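Local coordinates for diaminobutyrate-pyruvate transaminase and L-2,4-diaminobutyrate decarboxylase (Vibrio parahaemolyticus, PDB 2QMA), which probably carries out pyridoxal-phosphate-dependent decarboxylation of L-2,4-diaminobutyrate in the C-terminal, decarboxylase-like part seen here, within a longer protein that also has an aminotransferase part, at residues A[52-57]-A[94-100]; A[109-115]-A[324-330]; A[425-431]-A[467-473]. All coordinates share one frame; numbering follows the deposited sequence.

Contact 1 of 3, residues A[52-57]-A[94-100]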
loop_
_atom_site.group_PDB
_atom_site.type_symbol
_atom_site.label_atom_id
_atom_site.label_comp_id
_atom_site.label_asym_id
_atom_site.label_seq_id
_atom_site.Cartn_x
_atom_site.Cartn_y
_atom_site.Cartn_z
ATOM N N VAL A 52 23.588 4.259 16.865
ATOM C CA VAL A 52 22.367 4.866 17.388
ATOM C C VAL A 52 22.336 4.781 18.899
ATOM O O VAL A 52 22.510 3.710 19.478
ATOM C CB VAL A 52 21.068 4.194 16.858
ATOM C CG1 VAL A 52 19.880 4.626 17.689
ATOM C CG2 VAL A 52 20.841 4.528 15.395
ATOM N N ASN A 53 22.078 5.905 19.543
ATOM C CA ASN A 53 22.093 5.912 21.001
ATOM C C ASN A 53 20.876 6.620 21.611
ATOM O O ASN A 53 20.760 6.746 22.831
ATOM C CB ASN A 53 23.436 6.466 21.486
ATOM C CG ASN A 53 23.506 7.991 21.467
ATOM O OD1 ASN A 53 23.020 8.653 20.543
ATOM N ND2 ASN A 53 24.128 8.555 22.505
ATOM N N ALA A 54 19.966 7.043 20.725
ATOM C CA ALA A 54 18.728 7.729 21.083
ATOM C C ALA A 54 17.619 7.377 20.073
ATOM O O ALA A 54 17.914 6.874 18.976
ATOM C CB ALA A 54 18.953 9.247 21.145
ATOM N N PRO A 55 16.338 7.596 20.453
ATOM C CA PRO A 55 15.229 7.431 19.479
ATOM C C PRO A 55 15.383 8.324 18.236
ATOM O O PRO A 55 15.021 7.908 17.125
ATOM C CB PRO A 55 13.991 7.883 20.242
ATOM C CG PRO A 55 14.366 8.058 21.617
ATOM C CD PRO A 55 15.844 7.955 21.796
ATOM N N TYR A 56 15.863 9.547 18.443
ATOM C CA TYR A 56 16.120 10.516 17.353
ATOM C C TYR A 56 17.486 11.224 17.554
ATOM O O TYR A 56 17.883 11.518 18.692
ATOM C CB TYR A 56 14.958 11.537 17.230
ATOM C CG TYR A 56 15.248 12.637 16.208
ATOM C CD1 TYR A 56 15.465 12.332 14.856
ATOM C CD2 TYR A 56 15.279 13.974 16.587
ATOM C CE1 TYR A 56 15.749 13.364 13.908
ATOM C CE2 TYR A 56 15.554 15.008 15.659
ATOM C CZ TYR A 56 15.794 14.693 14.330
ATOM O OH TYR A 56 16.061 15.719 13.438
ATOM N N SER A 57 18.189 11.516 16.456
ATOM C CA SER A 57 19.514 12.104 16.519
ATOM C C SER A 57 19.549 13.492 17.197
ATOM O O SER A 57 20.616 13.943 17.640
ATOM C CB SER A 57 20.079 12.183 15.102
ATOM O OG SER A 57 19.487 13.273 14.414
ATOM N N ASN A 94 19.380 9.863 10.817
ATOM C CA ASN A 94 18.462 10.870 11.359
ATOM C C ASN A 94 16.980 10.459 11.393
ATOM O O ASN A 94 16.097 11.316 11.467
ATOM C CB ASN A 94 18.627 12.188 10.623
ATOM C CG ASN A 94 20.026 12.805 10.814
ATOM O OD1 ASN A 94 20.460 13.043 11.946
ATOM N ND2 ASN A 94 20.732 13.024 9.714
ATOM N N ALA A 95 16.733 9.157 11.333
ATOM C CA ALA A 95 15.381 8.576 11.347
ATOM C C ALA A 95 14.862 8.415 12.792
ATOM O O ALA A 95 15.572 8.687 13.755
ATOM C CB ALA A 95 15.406 7.249 10.645
ATOM N N ILE A 96 13.623 7.962 12.932
ATOM C CA ILE A 96 13.080 7.685 14.250
ATOM C C ILE A 96 13.302 6.190 14.506
ATOM O O ILE A 96 12.761 5.341 13.769
ATOM C CB ILE A 96 11.526 8.041 14.298
ATOM C CG1 ILE A 96 11.237 9.543 14.018
ATOM C CG2 ILE A 96 10.897 7.506 15.605
ATOM C CD1 ILE A 96 11.657 10.547 15.181
ATOM N N PHE A 97 14.090 5.857 15.539
ATOM C CA PHE A 97 14.413 4.467 15.820
ATOM C C PHE A 97 13.453 3.768 16.780
ATOM O O PHE A 97 13.563 3.900 18.017
ATOM C CB PHE A 97 15.879 4.336 16.241
ATOM C CG PHE A 97 16.817 4.599 15.106
ATOM C CD1 PHE A 97 17.237 3.548 14.285
ATOM C CD2 PHE A 97 17.237 5.894 14.822
ATOM C CE1 PHE A 97 18.084 3.778 13.198
ATOM C CE2 PHE A 97 18.077 6.127 13.731
ATOM C CZ PHE A 97 18.478 5.042 12.915
ATOM N N THR A 98 12.517 3.025 16.185
ATOM C CA THR A 98 11.530 2.263 16.967
ATOM C C THR A 98 12.210 1.209 17.813
ATOM O O THR A 98 11.613 0.709 18.785
ATOM C CB THR A 98 10.514 1.521 16.067
ATOM O OG1 THR A 98 11.204 0.534 15.272
ATOM C CG2 THR A 98 9.721 2.494 15.210
ATOM N N GLN A 99 13.467 0.891 17.456
ATOM C CA GLN A 99 14.233 -0.138 18.173
ATOM C C GLN A 99 14.813 0.386 19.466
ATOM O O GLN A 99 15.294 -0.399 20.281
ATOM C CB GLN A 99 15.367 -0.708 17.313
ATOM C CG GLN A 99 14.897 -1.516 16.115
ATOM C CD GLN A 99 14.693 -0.672 14.836
ATOM O OE1 GLN A 99 14.835 0.573 14.817
ATOM N NE2 GLN A 99 14.385 -1.371 13.752
ATOM N N HIS A 100 14.820 1.706 19.635
ATOM C CA HIS A 100 15.321 2.284 20.864
ATOM C C HIS A 100 14.207 2.289 21.933
ATOM O O HIS A 100 13.055 2.682 21.622
ATOM C CB HIS A 100 15.858 3.709 20.640
ATOM C CG HIS A 100 16.666 4.205 21.812
ATOM N ND1 HIS A 100 16.085 4.713 22.960
ATOM C CD2 HIS A 100 18.003 4.196 22.040
ATOM C CE1 HIS A 100 17.036 4.999 23.837
ATOM N NE2 HIS A 100 18.207 4.723 23.290
HETATM O O HOH W 1 20.914 4.227 24.267
HETATM O O HOH W 2 17.999 9.430 14.466
#

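Contact 2 of 3, residues A[109-115]-A[324-330]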
loop_
_atom_site.group_PDB
_atom_site.type_symbol
_atom_site.label_atom_id
_atom_site.label_comp_id
_atom_site.label_asym_id
_atom_site.label_seq_id
_atom_site.Cartn_x
_atom_site.Cartn_y
_atom_site.Cartn_z
ATOM N N THR A 109 5.595 0.074 15.195
ATOM C CA THR A 109 6.150 -1.143 15.751
ATOM C C THR A 109 7.626 -1.377 15.411
ATOM O O THR A 109 8.075 -1.115 14.263
ATOM C CB THR A 109 5.220 -2.368 15.354
ATOM O OG1 THR A 109 5.302 -3.397 16.339
ATOM C CG2 THR A 109 5.510 -2.918 13.960
ATOM N N PRO A 110 8.404 -1.841 16.402
ATOM C CA PRO A 110 9.752 -2.290 16.053
ATOM C C PRO A 110 9.603 -3.621 15.264
ATOM O O PRO A 110 8.878 -4.538 15.697
ATOM C CB PRO A 110 10.442 -2.463 17.421
ATOM C CG PRO A 110 9.302 -2.798 18.393
ATOM C CD PRO A 110 8.100 -2.011 17.842
ATOM N N PRO A 111 10.212 -3.688 14.072
ATOM C CA PRO A 111 10.003 -4.811 13.136
ATOM C C PRO A 111 10.633 -6.142 13.569
ATOM O O PRO A 111 11.777 -6.195 13.996
ATOM C CB PRO A 111 10.624 -4.309 11.821
ATOM C CG PRO A 111 11.633 -3.309 12.256
ATOM C CD PRO A 111 11.109 -2.659 13.520
ATOM N N LEU A 112 9.836 -7.196 13.463
ATOM C CA LEU A 112 10.273 -8.526 13.726
ATOM C C LEU A 112 11.253 -8.953 12.650
ATOM O O LEU A 112 11.061 -8.709 11.468
ATOM C CB LEU A 112 9.084 -9.486 13.740
ATOM C CG LEU A 112 8.569 -10.058 15.084
ATOM C CD1 LEU A 112 7.703 -11.282 14.801
ATOM C CD2 LEU A 112 9.649 -10.360 16.148
HETATM N N MSE A 113 12.283 -9.644 13.068
HETATM C CA MSE A 113 13.306 -10.116 12.141
HETATM C C MSE A 113 12.755 -10.893 10.946
HETATM O O MSE A 113 13.205 -10.671 9.818
HETATM C CB MSE A 113 14.346 -10.954 12.882
HETATM C CG MSE A 113 15.646 -11.096 12.102
HETATM SE SE MSE A 113 16.586 -9.415 12.106
HETATM C CE MSE A 113 17.214 -9.469 13.978
ATOM N N PRO A 114 11.819 -11.834 11.178
ATOM C CA PRO A 114 11.212 -12.549 10.060
ATOM C C PRO A 114 10.483 -11.677 9.040
ATOM O O PRO A 114 10.511 -12.002 7.855
ATOM C CB PRO A 114 10.231 -13.525 10.740
ATOM C CG PRO A 114 10.096 -13.075 12.118
ATOM C CD PRO A 114 11.371 -12.398 12.476
ATOM N N ALA A 115 9.851 -10.598 9.502
ATOM C CA ALA A 115 9.289 -9.596 8.570
ATOM C C ALA A 115 10.388 -8.865 7.778
ATOM O O ALA A 115 10.248 -8.686 6.577
ATOM C CB ALA A 115 8.410 -8.640 9.287
ATOM N N HIS A 324 1.167 -4.743 11.092
ATOM C CA HIS A 324 2.249 -3.828 11.300
ATOM C C HIS A 324 2.059 -3.010 12.550
ATOM O O HIS A 324 2.750 -2.029 12.753
ATOM C CB HIS A 324 2.550 -2.955 10.059
ATOM C CG HIS A 324 1.385 -2.164 9.562
ATOM N ND1 HIS A 324 0.785 -1.159 10.296
ATOM C CD2 HIS A 324 0.754 -2.181 8.367
ATOM C CE1 HIS A 324 -0.177 -0.604 9.581
ATOM N NE2 HIS A 324 -0.224 -1.214 8.410
ATOM N N LYS A 325 1.105 -3.408 13.383
ATOM C CA LYS A 325 1.038 -2.887 14.732
ATOM C C LYS A 325 1.589 -3.969 15.702
ATOM O O LYS A 325 2.814 -4.223 15.746
ATOM C CB LYS A 325 -0.378 -2.368 15.079
ATOM C CG LYS A 325 -0.732 -1.048 14.360
ATOM C CD LYS A 325 -2.190 -0.664 14.547
ATOM C CE LYS A 325 -2.479 0.780 14.204
ATOM N NZ LYS A 325 -2.511 1.182 12.773
ATOM N N LEU A 326 0.712 -4.628 16.447
ATOM C CA LEU A 326 1.168 -5.479 17.527
ATOM C C LEU A 326 1.686 -6.842 17.055
ATOM O O LEU A 326 2.279 -7.594 17.835
ATOM C CB LEU A 326 0.011 -5.643 18.515
ATOM C CG LEU A 326 0.167 -5.933 19.996
ATOM C CD1 LEU A 326 1.272 -5.151 20.710
ATOM C CD2 LEU A 326 -1.238 -5.797 20.670
ATOM N N PHE A 327 1.499 -7.166 15.776
ATOM C CA PHE A 327 2.146 -8.382 15.216
ATOM C C PHE A 327 3.602 -8.147 14.749
ATOM O O PHE A 327 4.273 -9.073 14.262
ATOM C CB PHE A 327 1.376 -8.920 14.023
ATOM C CG PHE A 327 0.029 -9.568 14.345
ATOM C CD1 PHE A 327 -0.106 -10.965 14.401
ATOM C CD2 PHE A 327 -1.125 -8.778 14.466
ATOM C CE1 PHE A 327 -1.370 -11.567 14.620
ATOM C CE2 PHE A 327 -2.360 -9.351 14.696
ATOM C CZ PHE A 327 -2.493 -10.754 14.759
ATOM N N TYR A 328 4.072 -6.908 14.884
ATOM C CA TYR A 328 5.473 -6.529 14.589
ATOM C C TYR A 328 5.957 -6.652 13.141
ATOM O O TYR A 328 7.166 -6.636 12.883
ATOM C CB TYR A 328 6.404 -7.356 15.473
ATOM C CG TYR A 328 6.043 -7.286 16.934
ATOM C CD1 TYR A 328 6.189 -6.090 17.652
ATOM C CD2 TYR A 328 5.653 -8.437 17.627
ATOM C CE1 TYR A 328 5.906 -6.024 19.022
ATOM C CE2 TYR A 328 5.375 -8.383 19.033
ATOM C CZ TYR A 328 5.493 -7.159 19.699
ATOM O OH TYR A 328 5.214 -7.080 21.040
ATOM N N GLN A 329 5.022 -6.775 12.198
ATOM C CA GLN A 329 5.385 -6.824 10.791
ATOM C C GLN A 329 5.772 -5.421 10.294
ATOM O O GLN A 329 5.253 -4.425 10.799
ATOM C CB GLN A 329 4.216 -7.417 9.953
ATOM C CG GLN A 329 3.766 -8.796 10.503
ATOM C CD GLN A 329 4.938 -9.788 10.644
ATOM O OE1 GLN A 329 5.416 -10.338 9.652
ATOM N NE2 GLN A 329 5.414 -9.988 11.873
ATOM N N THR A 330 6.638 -5.345 9.285
ATOM C CA THR A 330 6.939 -4.069 8.651
ATOM C C THR A 330 5.710 -3.471 7.901
ATOM O O THR A 330 4.873 -4.199 7.317
ATOM C CB THR A 330 8.108 -4.181 7.657
ATOM O OG1 THR A 330 7.854 -5.264 6.777
ATOM C CG2 THR A 330 9.486 -4.427 8.368
HETATM O O HOH W 3 4.439 0.146 12.339
#

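Contact 3 of 3, residues A[425-431]-A[467-473]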
loop_
_atom_site.group_PDB
_atom_site.type_symbol
_atom_site.label_atom_id
_atom_site.label_comp_id
_atom_site.label_asym_id
_atom_site.label_seq_id
_atom_site.Cartn_x
_atom_site.Cartn_y
_atom_site.Cartn_z
ATOM N N SER A 425 -1.924 -1.919 26.209
ATOM C CA SER A 425 -0.490 -1.614 26.422
ATOM C C SER A 425 -0.157 -0.120 26.393
ATOM O O SER A 425 1.034 0.261 26.222
ATOM C CB SER A 425 0.395 -2.431 25.467
ATOM O OG SER A 425 0.392 -1.924 24.139
ATOM N N THR A 426 -1.182 0.727 26.571
ATOM C CA THR A 426 -0.950 2.170 26.688
ATOM C C THR A 426 -0.981 2.634 28.158
ATOM O O THR A 426 -1.678 2.043 29.021
ATOM C CB THR A 426 -1.955 3.057 25.840
ATOM O OG1 THR A 426 -3.285 2.936 26.369
ATOM C CG2 THR A 426 -1.946 2.672 24.365
ATOM N N VAL A 427 -0.241 3.709 28.434
ATOM C CA VAL A 427 -0.284 4.330 29.740
ATOM C C VAL A 427 -0.467 5.838 29.547
ATOM O O VAL A 427 0.245 6.448 28.781
ATOM C CB VAL A 427 0.995 4.023 30.552
ATOM C CG1 VAL A 427 0.996 4.770 31.902
ATOM C CG2 VAL A 427 1.120 2.531 30.795
ATOM N N LEU A 428 -1.419 6.410 30.282
ATOM C CA LEU A 428 -1.780 7.811 30.174
ATOM C C LEU A 428 -1.509 8.514 31.497
ATOM O O LEU A 428 -2.017 8.117 32.556
ATOM C CB LEU A 428 -3.257 7.964 29.739
ATOM C CG LEU A 428 -3.651 7.354 28.383
ATOM C CD1 LEU A 428 -5.155 7.408 28.107
ATOM C CD2 LEU A 428 -2.888 7.990 27.186
ATOM N N PHE A 429 -0.669 9.546 31.436
ATOM C CA PHE A 429 -0.165 10.190 32.639
ATOM C C PHE A 429 0.383 11.555 32.301
ATOM O O PHE A 429 0.403 11.946 31.158
ATOM C CB PHE A 429 0.941 9.322 33.251
ATOM C CG PHE A 429 2.233 9.343 32.469
ATOM C CD1 PHE A 429 3.325 10.107 32.917
ATOM C CD2 PHE A 429 2.368 8.606 31.300
ATOM C CE1 PHE A 429 4.536 10.133 32.210
ATOM C CE2 PHE A 429 3.581 8.605 30.585
ATOM C CZ PHE A 429 4.660 9.380 31.045
ATOM N N ARG A 430 0.826 12.285 33.307
ATOM C CA ARG A 430 1.371 13.601 33.058
ATOM C C ARG A 430 2.375 13.892 34.138
ATOM O O ARG A 430 2.314 13.274 35.203
ATOM C CB ARG A 430 0.257 14.653 33.035
ATOM C CG ARG A 430 -0.477 14.848 34.342
ATOM C CD ARG A 430 -1.370 16.048 34.195
ATOM N NE ARG A 430 -2.266 16.252 35.324
ATOM C CZ ARG A 430 -3.239 17.162 35.331
ATOM N NH1 ARG A 430 -3.432 17.945 34.273
ATOM N NH2 ARG A 430 -4.029 17.284 36.389
ATOM N N ALA A 431 3.349 14.758 33.832
ATOM C CA ALA A 431 4.193 15.351 34.866
ATOM C C ALA A 431 3.344 16.280 35.732
ATOM O O ALA A 431 2.483 17.002 35.227
ATOM C CB ALA A 431 5.352 16.118 34.243
ATOM N N ALA A 467 -2.345 14.909 28.339
ATOM C CA ALA A 467 -1.740 13.703 28.881
ATOM C C ALA A 467 -0.583 13.331 27.978
ATOM O O ALA A 467 -0.658 13.500 26.763
ATOM C CB ALA A 467 -2.743 12.570 28.920
ATOM N N LEU A 468 0.492 12.858 28.600
ATOM C CA LEU A 468 1.524 12.099 27.895
ATOM C C LEU A 468 1.089 10.652 27.756
ATOM O O LEU A 468 0.320 10.164 28.558
ATOM C CB LEU A 468 2.828 12.140 28.677
ATOM C CG LEU A 468 3.350 13.572 28.917
ATOM C CD1 LEU A 468 4.447 13.477 29.939
ATOM C CD2 LEU A 468 3.846 14.189 27.614
ATOM N N LYS A 469 1.616 9.986 26.733
ATOM C CA LYS A 469 1.296 8.601 26.433
ATOM C C LYS A 469 2.514 7.745 26.090
ATOM O O LYS A 469 3.379 8.141 25.286
ATOM C CB LYS A 469 0.269 8.509 25.279
ATOM C CG LYS A 469 0.007 7.084 24.801
ATOM C CD LYS A 469 -1.199 7.022 23.806
ATOM C CE LYS A 469 -0.864 7.658 22.455
ATOM N NZ LYS A 469 -2.018 7.409 21.486
ATOM N N PHE A 470 2.547 6.571 26.706
ATOM C CA PHE A 470 3.396 5.465 26.318
ATOM C C PHE A 470 2.462 4.493 25.571
ATOM O O PHE A 470 1.398 4.099 26.097
ATOM C CB PHE A 470 3.937 4.672 27.535
ATOM C CG PHE A 470 4.904 5.405 28.456
ATOM C CD1 PHE A 470 5.611 6.547 28.070
ATOM C CD2 PHE A 470 5.164 4.860 29.718
ATOM C CE1 PHE A 470 6.552 7.163 28.981
ATOM C CE2 PHE A 470 6.091 5.448 30.605
ATOM C CZ PHE A 470 6.765 6.609 30.240
ATOM N N THR A 471 2.894 4.073 24.390
ATOM C CA THR A 471 2.369 2.897 23.712
ATOM C C THR A 471 3.435 1.811 23.768
ATOM O O THR A 471 4.432 1.832 23.004
ATOM C CB THR A 471 1.958 3.248 22.273
ATOM O OG1 THR A 471 0.981 4.292 22.345
ATOM C CG2 THR A 471 1.309 2.029 21.575
ATOM N N ILE A 472 3.293 0.921 24.742
ATOM C CA ILE A 472 4.302 -0.118 24.951
ATOM C C ILE A 472 4.152 -1.264 23.943
ATOM O O ILE A 472 3.144 -1.996 23.933
ATOM C CB ILE A 472 4.288 -0.682 26.392
ATOM C CG1 ILE A 472 4.294 0.459 27.425
ATOM C CG2 ILE A 472 5.498 -1.652 26.583
ATOM C CD1 ILE A 472 3.800 0.038 28.851
ATOM N N LEU A 473 5.139 -1.413 23.076
ATOM C CA LEU A 473 5.063 -2.465 22.065
ATOM C C LEU A 473 6.214 -3.419 22.145
ATOM O O LEU A 473 6.037 -4.616 22.005
ATOM C CB LEU A 473 4.978 -1.913 20.641
ATOM C CG LEU A 473 3.737 -1.127 20.181
ATOM C CD1 LEU A 473 3.848 -0.725 18.695
ATOM C CD2 LEU A 473 2.416 -1.883 20.469
#

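Contact 1 of 3, residues A[52-57]-A[94-100]
P55 lies against the imidazole of H100, and the two residues bury more surface here than any others. CD of P55 sits over one face of that ring, 3.8 Å from its centroid and displaced toward the rim, a CH-pi contact in which A54 CA shares the same face. H100 can offer this face because CG is anti to the backbone N (chi1 -167°), which carries the ring out from the F97–H100 type I turn. Its NE2 makes only a weak bond to N53 O, at 3.3 Å, but one water joins the two atoms as well; ND1 is engaged by the backbone N of D102.

F97 supplies the second CH-pi contact. CG2 of V52 stands over the centre of the phenyl ring, 3.5 Å from the centroid and almost on its normal. Beside it, F97 N donates to P55 O at 2.8 Å with an N-H...O angle of 176°, in the carbonyl plane, which ties the two loops next to the ring. Farther along, S57 OG donates to a lone pair of N94 OD1 at 2.7 Å.

This loop-to-loop packing joins the chain after helix 32-51 to that after helix 80-92, beside the second subunit, whose W132 meets Y56 edge-to-face. One straight backbone bond, the S57–N94 bond and C-H groups over two rings suggest that directional bonds set the register while apolar packing fills the rest.

Contact 2 of 3, residues A[109-115]-A[324-330]
The carbonyl oxygen of K325 is gripped by two donors that arrive from opposite faces of its plane. T109 OG1 donates across the contact at 2.7 Å, tilted 29° from the carbonyl plane, while Y328 N closes the K325–Y328 type I turn at 3.1 Å. The threonine reaches this oxygen because OG1 is anti to its own backbone N (chi1 -152°), which leaves the methyl CG2 facing H324 O. A water accepts from T109 N and donates to H324 O, giving the threonine a second, indirect hold on the loop.

Y328 buries more surface than any other residue here. Its CD1 approaches T109 OG1 to 3.1 Å, the two side chains crossing at about a right angle, and CG of L112 packs on its CB at 3.5 Å. The backbone answers in the same place: L112 N, at the N-cap position of helix 113-125, donates to Y328 O at 2.8 Å, nearly straight at 172° and in the carbonyl plane. The phenol OH turns to L473, and F23 of the second subunit meets the ring edge-to-face.

Q329 folds back on its own loop. Bent at chi2, it brings NE2 to F327 O at 2.8 Å, with that oxygen close to the amide plane; OE1 lies 3.5 Å from A115 CB and bonds T383.

K325, on the loop after strand 318-322, is the predicted cofactor lysine of this fold-type I enzyme; no cofactor is attached here, and NZ salt-bridges D322. Its CB points away from 109-115, so the contact holds the lysine by its backbone. Two donors on one carbonyl and a straight bond to the helix start would restrain the main chain, consistent with a fixed backbone at that lysine.

Contact 3 of 3, residues A[425-431]-A[467-473]
F429 drives the edge of its ring into the face of F470, with CE2 above the centre of that ring. The centroids are 4.8 Å apart and the planes stand at 62°, an edge-to-face pair between residues that are diagonal neighbours on adjacent antiparallel strands. CG of F429 takes the position between the backbone N and the carbonyl carbon (chi1 73°), which swings the phenyl across toward the partner strand. L468 follows it: its CB lies over one face of the F429 ring, 4.2 Å from the centroid, and its CD1 also touches CE1 of that ring. V427 packs its CB beside that of F470 on the same face of the sheet, and its CG2 meets CD1 of I472.

The backbone sets these positions. V427 with F470 and F429 with L468 are hydrogen-bonded pairs, the first linked by V427 N to F470 O at 2.9 Å and by a return bond from F470 N. In the second, L468 N reaches F429 O at 2.7 Å with a bent N-H...O angle of 134°. Past the last bridge, S425 closes the end with both its backbone and its side chain: I472 N donates to S425 O at 2.8 Å, and S425 OG donates to I472 O at the same distance, while that hydroxyl also bonds Y297. On the other face, L428 CD2 runs along the aliphatic part of K469, 3.7 Å from its CB, and the ammonium continues to a salt bridge with D270.

Strands 426-431 and 465-471 are the inner pair of a four-stranded antiparallel sheet flanked by 416-418 and 458-462, consistent with the small C-terminal domain of fold-type I PLP enzymes. Helix 479-495 covers F429, F470 and I472, helix 389-411 packs on V427, and helix 438-452 lies against L468 and A431.

Contact 2 is the link between the other two. T98 and Q99 of contact 1 pack on P110 and P111, with T98 OG1 3.3 Å from P110 CA, although the two centres lie about 17 Å apart. Toward contact 3, Y328 OH meets L473 O at 2.8 Å, a probable hydrogen bond, and L326 CD1 packs on L473 CD2 at 3.5 Å. Contacts 1 and 3 do not touch, their nearest atoms being about 7 Å apart. The predicted cofactor lysine K325 belongs to contact 2, and the side chain of L473 lies about 6 Å from that of K325, whereas contact 1 lies away from that site. The second subunit reaches contacts 1 and 2 alone.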